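PDB 1F9V: kinesin-like protein KAR3, which acts as the ATP-hydrolysing motor of a yeast kinesin, a P-loop nucleotide-binding domain that probably couples ATP turnover to work on microtubules. Local coordinates for residues H116-N119 against W120-K123. The protein carries 2 engineered substitutions. Sequence-based numbering, arbitrary orientation.
Sequences HIFN and WINK
I117 O accepts the shortest backbone bond of this helical turn, from I121 N at 2.8 Å. It is one of four successive i to i+4 bonds in the last turns of helix 109-124, an alpha helix of the kinesin motor domain lying against the central sheet. The same carbonyl oxygen is also crowded by the I121 side chain, whose CG1 comes within 3.1 Å of it. On the sheet-facing flank, I117 CG2 meets I121 CD1 at 3.6 Å, and the F118 ring reaches the same methyl obliquely through CD1, 4.1 Å away. F118 and I121 then pack on V133 of strand 130-141, and I121 on Y131 as well.

On another flank, H116 and W120 form an offset edge-to-face pair, planes at 86°. The five-membered edge of the indole is directed at the imidazole face, with W120 CD1 3.5 Å above that plane and shifted toward its rim. With CG of H116 anti to the backbone N (chi1 -171°), the imidazole runs alongside the indole and points the same way. H116 NE2 is hydrogen-bonded to Q78 NE2, and W120 also touches Q78 and L81. Were the imidazole cut back to an alanine here, Q78 would probably be left without this partner and the indole edge without the ring face it packs against.

On the more exposed side, a water links the N119 and N122 amides: its bond to N119 OD1 is weak, whereas N122 ND2 donates to it at 2.9 Å.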
loop_
_atom_site.group_PDB
_atom_site.type_symbol
_atom_site.label_atom_id
_atom_site.label_comp_id
_atom_site.label_asym_id
_atom_site.label_seq_id
_atom_site.Cartn_x
_atom_site.Cartn_y
_atom_site.Cartn_z
ATOM N N HIS A 116 -6.085 11.635 -11.170
ATOM C CA HIS A 116 -7.072 10.768 -11.794
ATOM C C HIS A 116 -8.466 11.032 -11.232
ATOM O O HIS A 116 -9.448 11.073 -11.973
ATOM C CB HIS A 116 -6.688 9.301 -11.571
ATOM C CG HIS A 116 -7.514 8.327 -12.350
ATOM N ND1 HIS A 116 -7.706 8.431 -13.713
ATOM C CD2 HIS A 116 -8.186 7.217 -11.962
ATOM C CE1 HIS A 116 -8.458 7.428 -14.127
ATOM N NE2 HIS A 116 -8.763 6.676 -13.083
ATOM N N ILE A 117 -8.552 11.204 -9.919
ATOM C CA ILE A 117 -9.838 11.455 -9.271
ATOM C C ILE A 117 -10.457 12.778 -9.729
ATOM O O ILE A 117 -11.660 12.849 -9.987
ATOM C CB ILE A 117 -9.693 11.457 -7.729
ATOM C CG1 ILE A 117 -9.588 10.014 -7.220
ATOM C CG2 ILE A 117 -10.894 12.143 -7.086
ATOM C CD1 ILE A 117 -9.089 9.897 -5.784
ATOM N N PHE A 118 -9.642 13.819 -9.836
ATOM C CA PHE A 118 -10.158 15.108 -10.269
ATOM C C PHE A 118 -10.574 15.078 -11.738
ATOM O O PHE A 118 -11.509 15.773 -12.135
ATOM C CB PHE A 118 -9.125 16.203 -10.001
ATOM C CG PHE A 118 -9.255 16.817 -8.634
ATOM C CD1 PHE A 118 -10.363 17.599 -8.314
ATOM C CD2 PHE A 118 -8.297 16.585 -7.655
ATOM C CE1 PHE A 118 -10.513 18.137 -7.037
ATOM C CE2 PHE A 118 -8.440 17.118 -6.376
ATOM C CZ PHE A 118 -9.553 17.896 -6.069
ATOM N N ASN A 119 -9.899 14.263 -12.548
ATOM C CA ASN A 119 -10.272 14.158 -13.958
ATOM C C ASN A 119 -11.662 13.541 -14.004
ATOM O O ASN A 119 -12.511 13.938 -14.800
ATOM C CB ASN A 119 -9.299 13.260 -14.728
ATOM C CG ASN A 119 -7.958 13.925 -14.976
ATOM O OD1 ASN A 119 -7.829 15.149 -14.890
ATOM N ND2 ASN A 119 -6.946 13.115 -15.287
ATOM N N TRP A 120 -11.886 12.566 -13.130
ATOM C CA TRP A 120 -13.172 11.887 -13.056
ATOM C C TRP A 120 -14.242 12.800 -12.471
ATOM O O TRP A 120 -15.393 12.779 -12.909
ATOM C CB TRP A 120 -13.047 10.634 -12.194
ATOM C CG TRP A 120 -12.840 9.404 -12.997
ATOM C CD1 TRP A 120 -11.701 8.654 -13.071
ATOM C CD2 TRP A 120 -13.794 8.774 -13.855
ATOM N NE1 TRP A 120 -11.888 7.594 -13.923
ATOM C CE2 TRP A 120 -13.164 7.641 -14.419
ATOM C CE3 TRP A 120 -15.123 9.053 -14.201
ATOM C CZ2 TRP A 120 -13.817 6.787 -15.315
ATOM C CZ3 TRP A 120 -15.773 8.203 -15.094
ATOM C CH2 TRP A 120 -15.117 7.081 -15.640
ATOM N N ILE A 121 -13.854 13.592 -11.478
ATOM C CA ILE A 121 -14.779 14.509 -10.830
ATOM C C ILE A 121 -15.296 15.513 -11.859
ATOM O O ILE A 121 -16.490 15.803 -11.907
ATOM C CB ILE A 121 -14.094 15.257 -9.654
ATOM C CG1 ILE A 121 -13.944 14.309 -8.450
ATOM C CG2 ILE A 121 -14.914 16.492 -9.267
ATOM C CD1 ILE A 121 -13.214 14.906 -7.265
ATOM N N ASN A 122 -14.400 16.033 -12.691
ATOM C CA ASN A 122 -14.809 16.989 -13.711
ATOM C C ASN A 122 -15.749 16.311 -14.694
ATOM O O ASN A 122 -16.769 16.881 -15.084
ATOM C CB ASN A 122 -13.585 17.533 -14.440
ATOM C CG ASN A 122 -12.692 18.338 -13.529
ATOM O OD1 ASN A 122 -13.169 19.166 -12.753
ATOM N ND2 ASN A 122 -11.387 18.095 -13.607
ATOM N N LYS A 123 -15.411 15.084 -15.078
ATOM C CA LYS A 123 -16.226 14.322 -16.016
ATOM C C LYS A 123 -17.611 13.955 -15.467
ATOM O O LYS A 123 -18.552 13.741 -16.234
ATOM C CB LYS A 123 -15.486 13.046 -16.424
ATOM C CG LYS A 123 -16.390 11.934 -16.939
ATOM C CD LYS A 123 -15.761 11.214 -18.125
ATOM C CE LYS A 123 -16.718 10.193 -18.730
ATOM N NZ LYS A 123 -16.292 9.776 -20.097
HETATM O O HOH W 1 -10.369 17.047 -16.153
#